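Local coordinates for PTS system, nitrogen regulatory IIA protein (Neisseria meningitidis, PDB 2A0J) that probably takes part in phosphoryl transfer as the IIA component of the nitrogen-regulatory phosphotransferase system, with a possible role in activating protein kinases, at residues S21-F26 and C47-E52; G30-R35 and T77-R82; H67-G72 and L103-N108. All blocks are in the same frame, centred on the assembly; numbering follows the deposited sequence.

Overall arrangement
All three contacts build one alpha/beta domain around a mixed sheet. Interactions 1 and 2 share helix 22-33: its first turn meets helix 41-52 and its last turn lies on strand 77-83. The centres of interactions 1 and 2 are about 12 Å apart, and Leu25 CD1 reaches Ile81 CD1 at 3.8 Å. Interaction 3 joins strands 63-70 and 97-106. Its centre lies about 13 Å from that of interaction 2, and a probable hydrogen bond, Leu104 N to Thr77 O (2.8 Å), connects them through neighbouring strands. Interaction 1, about 15 Å from interaction 3 between centres, touches it through Cys47 and Arg51. Arg51 packs near His67, the histidine of the family signature and probably the phosphorylated one.

Interaction 1: S21-F26 and C47-E52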
loop_
_atom_site.group_PDB
_atom_site.type_symbol
_atom_site.label_atom_id
_atom_site.label_comp_id
_atom_site.label_asym_id
_atom_site.label_seq_id
_atom_site.Cartn_x
_atom_site.Cartn_y
_atom_site.Cartn_z
ATOM N N SER A 21 0.600 12.301 -9.723
ATOM C CA SER A 21 1.910 12.216 -9.098
ATOM C C SER A 21 1.936 11.304 -7.884
ATOM O O SER A 21 0.890 10.942 -7.335
ATOM C CB SER A 21 2.394 13.605 -8.694
ATOM O OG SER A 21 1.536 14.174 -7.722
ATOM N N LYS A 22 3.154 10.940 -7.484
ATOM C CA LYS A 22 3.405 10.080 -6.332
ATOM C C LYS A 22 3.034 10.855 -5.066
ATOM O O LYS A 22 2.649 10.277 -4.052
ATOM C CB LYS A 22 4.885 9.694 -6.310
ATOM C CG LYS A 22 5.263 8.614 -5.316
ATOM C CD LYS A 22 6.756 8.361 -5.406
ATOM C CE LYS A 22 7.197 7.232 -4.507
ATOM N NZ LYS A 22 8.660 6.971 -4.654
ATOM N N LYS A 23 3.160 12.173 -5.149
ATOM C CA LYS A 23 2.825 13.069 -4.049
ATOM C C LYS A 23 1.306 13.013 -3.880
ATOM O O LYS A 23 0.787 12.929 -2.762
ATOM C CB LYS A 23 3.269 14.491 -4.408
ATOM C CG LYS A 23 2.765 15.598 -3.503
ATOM C CD LYS A 23 3.780 15.946 -2.432
ATOM C CE LYS A 23 3.350 17.178 -1.648
ATOM N NZ LYS A 23 3.217 18.377 -2.523
ATOM N N ARG A 24 0.607 13.035 -5.012
ATOM C CA ARG A 24 -0.850 12.994 -5.039
ATOM C C ARG A 24 -1.321 11.666 -4.456
ATOM O O ARG A 24 -2.191 11.623 -3.586
ATOM C CB ARG A 24 -1.335 13.138 -6.485
ATOM C CG ARG A 24 -2.740 13.698 -6.653
ATOM C CD ARG A 24 -3.788 12.845 -5.961
ATOM N NE ARG A 24 -4.461 13.585 -4.897
ATOM C CZ ARG A 24 -5.305 14.592 -5.099
ATOM N NH1 ARG A 24 -5.593 14.985 -6.335
ATOM N NH2 ARG A 24 -5.855 15.215 -4.064
ATOM N N LEU A 25 -0.733 10.582 -4.947
ATOM C CA LEU A 25 -1.058 9.243 -4.491
ATOM C C LEU A 25 -0.905 9.139 -2.962
ATOM O O LEU A 25 -1.745 8.546 -2.274
ATOM C CB LEU A 25 -0.129 8.248 -5.195
ATOM C CG LEU A 25 -0.309 6.739 -5.024
ATOM C CD1 LEU A 25 -1.679 6.309 -5.518
ATOM C CD2 LEU A 25 0.779 6.021 -5.810
ATOM N N PHE A 26 0.168 9.720 -2.431
ATOM C CA PHE A 26 0.410 9.675 -0.990
ATOM C C PHE A 26 -0.597 10.516 -0.206
ATOM O O PHE A 26 -0.959 10.172 0.920
ATOM C CB PHE A 26 1.846 10.122 -0.666
ATOM C CG PHE A 26 2.856 8.998 -0.684
ATOM C CD1 PHE A 26 3.132 8.303 -1.853
ATOM C CD2 PHE A 26 3.532 8.635 0.475
ATOM C CE1 PHE A 26 4.062 7.261 -1.867
ATOM C CE2 PHE A 26 4.463 7.593 0.470
ATOM C CZ PHE A 26 4.728 6.908 -0.700
ATOM N N CYS A 47 4.218 10.356 7.836
ATOM C CA CYS A 47 4.730 9.072 8.246
ATOM C C CYS A 47 5.155 8.218 7.042
ATOM O O CYS A 47 6.219 7.602 7.054
ATOM C CB CYS A 47 3.665 8.358 9.075
ATOM S SG CYS A 47 4.254 6.884 9.859
ATOM N N LEU A 48 4.327 8.184 6.004
ATOM C CA LEU A 48 4.645 7.407 4.806
ATOM C C LEU A 48 5.799 8.034 4.022
ATOM O O LEU A 48 6.654 7.323 3.484
ATOM C CB LEU A 48 3.418 7.311 3.898
ATOM C CG LEU A 48 2.110 6.833 4.545
ATOM C CD1 LEU A 48 0.998 6.890 3.506
ATOM C CD2 LEU A 48 2.273 5.415 5.121
ATOM N N PHE A 49 5.816 9.366 3.971
ATOM C CA PHE A 49 6.837 10.124 3.250
ATOM C C PHE A 49 8.184 10.171 3.979
ATOM O O PHE A 49 9.233 10.351 3.355
ATOM C CB PHE A 49 6.338 11.551 2.985
ATOM C CG PHE A 49 6.475 11.993 1.541
ATOM C CD1 PHE A 49 5.902 11.249 0.507
ATOM C CD2 PHE A 49 7.151 13.170 1.217
ATOM C CE1 PHE A 49 5.998 11.673 -0.826
ATOM C CE2 PHE A 49 7.251 13.598 -0.111
ATOM C CZ PHE A 49 6.673 12.846 -1.130
ATOM N N ALA A 50 8.162 10.017 5.297
ATOM C CA ALA A 50 9.398 10.028 6.064
ATOM C C ALA A 50 10.213 8.804 5.646
ATOM O O ALA A 50 11.448 8.815 5.666
ATOM C CB ALA A 50 9.089 9.978 7.560
ATOM N N ARG A 51 9.500 7.755 5.252
ATOM C CA ARG A 51 10.113 6.499 4.826
ATOM C C ARG A 51 10.505 6.509 3.350
ATOM O O ARG A 51 11.599 6.072 2.988
ATOM C CB ARG A 51 9.151 5.334 5.091
ATOM C CG ARG A 51 9.590 4.016 4.474
ATOM C CD ARG A 51 10.954 3.579 4.999
ATOM N NE ARG A 51 11.425 2.379 4.316
ATOM C CZ ARG A 51 11.858 2.354 3.059
ATOM N NH1 ARG A 51 11.896 3.472 2.330
ATOM N NH2 ARG A 51 12.234 1.202 2.524
ATOM N N GLU A 52 9.595 7.000 2.511
ATOM C CA GLU A 52 9.804 7.087 1.065
ATOM C C GLU A 52 11.047 7.943 0.829
ATOM O O GLU A 52 11.747 7.807 -0.169
ATOM C CB GLU A 52 8.568 7.734 0.420
ATOM C CG GLU A 52 8.314 7.375 -1.035
ATOM C CD GLU A 52 8.198 5.877 -1.275
ATOM O OE1 GLU A 52 7.574 5.179 -0.443
ATOM O OE2 GLU A 52 8.721 5.399 -2.308
#
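The ring of Phe26 receives Phe49 CE1 over one face, 4.1 Å above the plane and displaced toward the rim, while Glu52 OE1 comes in at its edge, 3.3 Å from Phe26 CZ. Leu48 joins obliquely, its CB 3.6 Å from Phe26 CE2. Phe49 in turn has Phe26 CD2 at its own edge, so the two rings make a T-shaped pair, edge of Phe49 to face of Phe26, with planes 72° apart and centroids 5.3 Å apart. The motif is a roughly antiparallel helix pair: helices 22-33 and 41-52 run here at 143° to each other and lie on the sheet of the alpha/beta domain, Leu25 touching Ile100 and Leu48 touching Ile102. Phe26 and Phe49 bridge the gap between the two axes. Phe45, one turn before Phe49, stacks on Phe49 and also touches Phe26, extending the aromatic cluster.

Beside the rings, Lys22 and Glu52 arrive from opposite directions. Lys22 is extended throughout, with CG anti to the backbone N, and this straight chain carries NZ across to Glu52 OE2, a salt bridge of 2.8 Å. Glu52 bends back at chi2 to meet it, and the ammonium approaches on the anti side, 32° out of the carboxylate plane. Both carboxylate oxygens have partners, since OE1 is hydrogen-bonded to Thr57 OG1. Lys22 NZ also bonds to Phe89 O and makes a cation-pi contact with the Phe89 ring, so NZ is held by Glu52 OE2 and Phe89 O, with its charge also set against the Phe89 ring. At the start of helix 22-33, Ser21 occupies the N-cap, its OG accepting Arg24 N at 3.1 Å.

Interaction 2: G30-R35 and T77-R82; sequences GLLLER and TGAFIR
Leu32 (chi1 -65°) and Leu33 (chi1 -51°) both swing CG away from their own carbonyl carbon and hold it beside the backbone N, which directs CD1 of Leu32 and CD2 of Leu33 at strand 77-83. Leu33 CD2 does most of the touching: it sits 3.6 Å from Gly78 O, 3.9 Å from Ala79 CB and 4.1 Å from Thr77 OG1, its nearest partner being the backbone carbonyl of Gly78. Leu32 CD1 lies farther along the strand, 4.2 Å from Ala79 CB and 4.3 Å from Ile81 CD1, so the small Ala79 methyl is shared by both leucines.

The last turn of helix 22-33 thus packs on one face of the sheet of this alpha/beta fold, against alternate residues Thr77, Ala79 and Ile81. Phe80 points away from this helix and meets Val142 and Leu146 of helix 139-146. Val44 of helix 41-52 flanks Leu33.

Apart from the hydroxyl of Thr77, whose OG1 is hydrogen-bonded to Glu36, the side chains that touch are aliphatic, so this buried contact rests on nondirectional van der Waals packing and the hydrophobic effect, including a methyl against the Gly78 carbonyl.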
loop_
_atom_site.group_PDB
_atom_site.type_symbol
_atom_site.label_atom_id
_atom_site.label_comp_id
_atom_site.label_asym_id
_atom_site.label_seq_id
_atom_site.Cartn_x
_atom_site.Cartn_y
_atom_site.Cartn_z
ATOM N N GLY A 30 -3.205 9.152 2.886
ATOM C CA GLY A 30 -3.398 9.704 4.213
ATOM C C GLY A 30 -4.880 9.775 4.538
ATOM O O GLY A 30 -5.307 9.512 5.665
ATOM N N LEU A 31 -5.669 10.126 3.531
ATOM C CA LEU A 31 -7.116 10.234 3.677
ATOM C C LEU A 31 -7.775 8.882 3.971
ATOM O O LEU A 31 -8.644 8.783 4.834
ATOM C CB LEU A 31 -7.707 10.861 2.410
ATOM C CG LEU A 31 -7.428 12.366 2.342
ATOM C CD1 LEU A 31 -7.731 12.919 0.951
ATOM C CD2 LEU A 31 -8.264 13.064 3.421
ATOM N N LEU A 32 -7.347 7.843 3.257
ATOM C CA LEU A 32 -7.886 6.501 3.443
ATOM C C LEU A 32 -7.584 5.926 4.830
ATOM O O LEU A 32 -8.433 5.275 5.440
ATOM C CB LEU A 32 -7.319 5.560 2.377
ATOM C CG LEU A 32 -7.689 5.815 0.916
ATOM C CD1 LEU A 32 -6.965 4.820 0.035
ATOM C CD2 LEU A 32 -9.185 5.695 0.739
ATOM N N LEU A 33 -6.372 6.165 5.323
ATOM C CA LEU A 33 -5.960 5.654 6.623
ATOM C C LEU A 33 -6.202 6.626 7.787
ATOM O O LEU A 33 -6.025 6.270 8.949
ATOM C CB LEU A 33 -4.483 5.256 6.566
ATOM C CG LEU A 33 -4.111 4.326 5.398
ATOM C CD1 LEU A 33 -2.699 3.831 5.607
ATOM C CD2 LEU A 33 -5.070 3.138 5.308
ATOM N N GLU A 34 -6.628 7.842 7.463
ATOM C CA GLU A 34 -6.908 8.884 8.449
ATOM C C GLU A 34 -7.855 8.489 9.593
ATOM O O GLU A 34 -8.862 7.809 9.392
ATOM C CB GLU A 34 -7.484 10.110 7.734
ATOM C CG GLU A 34 -7.890 11.251 8.651
ATOM C CD GLU A 34 -8.481 12.426 7.898
ATOM O OE1 GLU A 34 -8.745 13.464 8.538
ATOM O OE2 GLU A 34 -8.687 12.315 6.671
ATOM N N ARG A 35 -7.514 8.960 10.787
ATOM C CA ARG A 35 -8.267 8.740 12.026
ATOM C C ARG A 35 -8.530 7.307 12.466
ATOM O O ARG A 35 -8.458 7.010 13.655
ATOM C CB ARG A 35 -9.591 9.491 11.994
ATOM C CG ARG A 35 -10.313 9.430 13.325
ATOM C CD ARG A 35 -11.425 10.447 13.379
ATOM N NE ARG A 35 -12.360 10.267 12.275
ATOM C CZ ARG A 35 -13.375 11.081 12.019
ATOM N NH1 ARG A 35 -13.589 12.142 12.791
ATOM N NH2 ARG A 35 -14.175 10.834 10.995
ATOM N N THR A 77 -2.945 -1.134 9.939
ATOM C CA THR A 77 -4.007 -0.809 9.007
ATOM C C THR A 77 -3.382 -0.670 7.623
ATOM O O THR A 77 -2.218 -0.281 7.499
ATOM C CB THR A 77 -4.710 0.503 9.409
ATOM O OG1 THR A 77 -5.846 0.713 8.562
ATOM C CG2 THR A 77 -3.748 1.687 9.300
ATOM N N GLY A 78 -4.146 -1.007 6.588
ATOM C CA GLY A 78 -3.625 -0.912 5.237
ATOM C C GLY A 78 -4.658 -0.520 4.199
ATOM O O GLY A 78 -5.827 -0.295 4.514
ATOM N N ALA A 79 -4.216 -0.430 2.950
ATOM C CA ALA A 79 -5.096 -0.075 1.846
ATOM C C ALA A 79 -4.470 -0.575 0.556
ATOM O O ALA A 79 -3.275 -0.875 0.512
ATOM C CB ALA A 79 -5.284 1.435 1.777
ATOM N N PHE A 80 -5.279 -0.674 -0.492
ATOM C CA PHE A 80 -4.769 -1.122 -1.775
ATOM C C PHE A 80 -5.286 -0.192 -2.863
ATOM O O PHE A 80 -6.471 0.148 -2.877
ATOM C CB PHE A 80 -5.213 -2.556 -2.066
ATOM C CG PHE A 80 -4.587 -3.132 -3.298
ATOM C CD1 PHE A 80 -3.260 -3.554 -3.283
ATOM C CD2 PHE A 80 -5.301 -3.199 -4.492
ATOM C CE1 PHE A 80 -2.646 -4.032 -4.441
ATOM C CE2 PHE A 80 -4.696 -3.677 -5.658
ATOM C CZ PHE A 80 -3.362 -4.094 -5.631
ATOM N N ILE A 81 -4.396 0.216 -3.766
ATOM C CA ILE A 81 -4.762 1.111 -4.860
ATOM C C ILE A 81 -4.336 0.629 -6.242
ATOM O O ILE A 81 -3.187 0.238 -6.448
ATOM C CB ILE A 81 -4.149 2.509 -4.686
ATOM C CG1 ILE A 81 -4.629 3.138 -3.380
ATOM C CG2 ILE A 81 -4.516 3.378 -5.886
ATOM C CD1 ILE A 81 -4.112 4.558 -3.164
ATOM N N ARG A 82 -5.278 0.676 -7.182
ATOM C CA ARG A 82 -5.041 0.295 -8.575
ATOM C C ARG A 82 -5.235 1.591 -9.361
ATOM O O ARG A 82 -6.340 2.139 -9.411
ATOM C CB ARG A 82 -6.062 -0.749 -9.040
ATOM C CG ARG A 82 -5.463 -1.964 -9.742
ATOM C CD ARG A 82 -5.874 -2.045 -11.198
ATOM N NE ARG A 82 -7.329 -2.038 -11.356
ATOM C CZ ARG A 82 -8.106 -3.111 -11.295
ATOM N NH1 ARG A 82 -7.589 -4.308 -11.082
ATOM N NH2 ARG A 82 -9.410 -2.982 -11.449
#

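Interaction 3: H67-G72 and L103-N108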
loop_
_atom_site.group_PDB
_atom_site.type_symbol
_atom_site.label_atom_id
_atom_site.label_comp_id
_atom_site.label_asym_id
_atom_site.label_seq_id
_atom_site.Cartn_x
_atom_site.Cartn_y
_atom_site.Cartn_z
ATOM N N HIS A 67 5.067 2.280 3.335
ATOM C CA HIS A 67 4.694 1.963 4.714
ATOM C C HIS A 67 5.314 2.913 5.748
ATOM O O HIS A 67 6.263 3.642 5.448
ATOM C CB HIS A 67 5.069 0.508 5.040
ATOM C CG HIS A 67 6.508 0.176 4.788
ATOM N ND1 HIS A 67 6.992 -0.141 3.538
ATOM C CD2 HIS A 67 7.572 0.130 5.626
ATOM C CE1 HIS A 67 8.292 -0.369 3.616
ATOM N NE2 HIS A 67 8.668 -0.210 4.873
ATOM N N GLY A 68 4.770 2.896 6.963
ATOM C CA GLY A 68 5.270 3.756 8.024
ATOM C C GLY A 68 4.806 3.341 9.412
ATOM O O GLY A 68 3.785 2.674 9.568
ATOM N N ARG A 69 5.563 3.739 10.429
ATOM C CA ARG A 69 5.236 3.399 11.803
ATOM C C ARG A 69 5.008 4.678 12.610
ATOM O O ARG A 69 5.448 5.756 12.220
ATOM C CB ARG A 69 6.379 2.592 12.430
ATOM C CG ARG A 69 6.987 1.535 11.509
ATOM C CD ARG A 69 8.134 0.779 12.178
ATOM N NE ARG A 69 9.062 0.204 11.204
ATOM C CZ ARG A 69 8.787 -0.812 10.386
ATOM N NH1 ARG A 69 7.596 -1.398 10.408
ATOM N NH2 ARG A 69 9.709 -1.245 9.535
ATOM N N HIS A 70 4.313 4.559 13.734
ATOM C CA HIS A 70 4.074 5.721 14.563
ATOM C C HIS A 70 3.497 5.336 15.924
ATOM O O HIS A 70 2.585 4.518 16.015
ATOM C CB HIS A 70 3.140 6.699 13.849
ATOM C CG HIS A 70 3.098 8.053 14.486
ATOM N ND1 HIS A 70 3.875 9.102 14.050
ATOM C CD2 HIS A 70 2.413 8.511 15.561
ATOM C CE1 HIS A 70 3.672 10.149 14.830
ATOM N NE2 HIS A 70 2.789 9.817 15.754
ATOM N N ALA A 71 4.039 5.939 16.977
ATOM C CA ALA A 71 3.600 5.677 18.344
ATOM C C ALA A 71 2.084 5.819 18.521
ATOM O O ALA A 71 1.489 5.158 19.376
ATOM C CB ALA A 71 4.336 6.611 19.308
ATOM N N GLY A 72 1.467 6.674 17.710
ATOM C CA GLY A 72 0.029 6.883 17.792
ATOM C C GLY A 72 -0.834 5.774 17.201
ATOM O O GLY A 72 -2.043 5.751 17.424
ATOM N N LEU A 103 0.807 0.318 4.104
ATOM C CA LEU A 103 0.693 -0.257 5.439
ATOM C C LEU A 103 1.170 0.690 6.535
ATOM O O LEU A 103 2.284 1.209 6.467
ATOM C CB LEU A 103 1.501 -1.551 5.535
ATOM C CG LEU A 103 1.407 -2.222 6.911
ATOM C CD1 LEU A 103 -0.019 -2.707 7.131
ATOM C CD2 LEU A 103 2.376 -3.380 7.016
ATOM N N LEU A 104 0.320 0.905 7.538
ATOM C CA LEU A 104 0.649 1.752 8.691
ATOM C C LEU A 104 0.680 0.837 9.924
ATOM O O LEU A 104 -0.331 0.224 10.279
ATOM C CB LEU A 104 -0.411 2.832 8.898
ATOM C CG LEU A 104 0.001 4.298 8.796
ATOM C CD1 LEU A 104 -1.130 5.134 9.396
ATOM C CD2 LEU A 104 1.314 4.564 9.539
ATOM N N VAL A 105 1.828 0.751 10.587
ATOM C CA VAL A 105 1.943 -0.125 11.743
ATOM C C VAL A 105 2.300 0.557 13.059
ATOM O O VAL A 105 2.940 1.610 13.081
ATOM C CB VAL A 105 2.990 -1.238 11.471
ATOM C CG1 VAL A 105 2.562 -2.060 10.270
ATOM C CG2 VAL A 105 4.370 -0.629 11.217
ATOM N N PRO A 106 1.854 -0.021 14.183
ATOM C CA PRO A 106 2.184 0.586 15.477
ATOM C C PRO A 106 3.682 0.400 15.718
ATOM O O PRO A 106 4.331 -0.393 15.036
ATOM C CB PRO A 106 1.323 -0.208 16.467
ATOM C CG PRO A 106 1.128 -1.534 15.785
ATOM C CD PRO A 106 0.900 -1.131 14.348
ATOM N N GLU A 107 4.240 1.132 16.672
ATOM C CA GLU A 107 5.657 0.999 16.960
ATOM C C GLU A 107 5.838 0.027 18.125
ATOM O O GLU A 107 5.975 0.456 19.270
ATOM C CB GLU A 107 6.245 2.365 17.320
ATOM C CG GLU A 107 7.710 2.532 16.941
ATOM C CD GLU A 107 8.340 3.762 17.564
ATOM O OE1 GLU A 107 9.454 4.138 17.140
ATOM O OE2 GLU A 107 7.731 4.348 18.487
ATOM N N ASN A 108 5.833 -1.277 17.841
ATOM C CA ASN A 108 5.990 -2.276 18.897
ATOM C C ASN A 108 6.369 -3.703 18.474
ATOM O O ASN A 108 7.422 -4.206 18.878
ATOM C CB ASN A 108 4.718 -2.323 19.748
ATOM C CG ASN A 108 3.464 -2.547 18.921
ATOM O OD1 ASN A 108 3.315 -3.570 18.254
ATOM N ND2 ASN A 108 2.550 -1.584 18.964
#
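Gly68 pairs with strand 97-106 through both its polar backbone atoms: its N donates to Leu103 O at 3.0 Å, and its O accepts from Val105 N at 2.9 Å, with an N-H...O angle of 165°. Both carbonyls are approached nearly along the C=O axis. The next rung, His70 N to Val105 O at 3.3 Å, is weak. CA-H...O contacts supplement the ladder, with His67 CA on Leu103 O and Arg69 CA on Val105 O. Leu104 CD2 also leans over Gly68 O, 3.1 Å away, on the face where Gly68 carries no side chain.

The rungs join two parallel strands, 63-70 and 97-106, the former lying at the edge of the mixed sheet. Pro66, one residue before His67, continues the pairing with the backbone of Leu103, while Thr77 serves Leu104 from the other neighbouring strand.

Beyond the backbone, Arg69 runs side by side with Val105: Val105 CG2 lies 3.4 Å from Arg69 CG and at the edge of the guanidinium, near NH1. His67 sets its ring between its backbone N and carbonyl carbon (chi1 55°). This leads the imidazole away from Leu103, and ND1 is hydrogen-bonded to Ile65 O. Farther along, Ala71 CB lies 4.2 Å from Glu107 OE2, a loose contact.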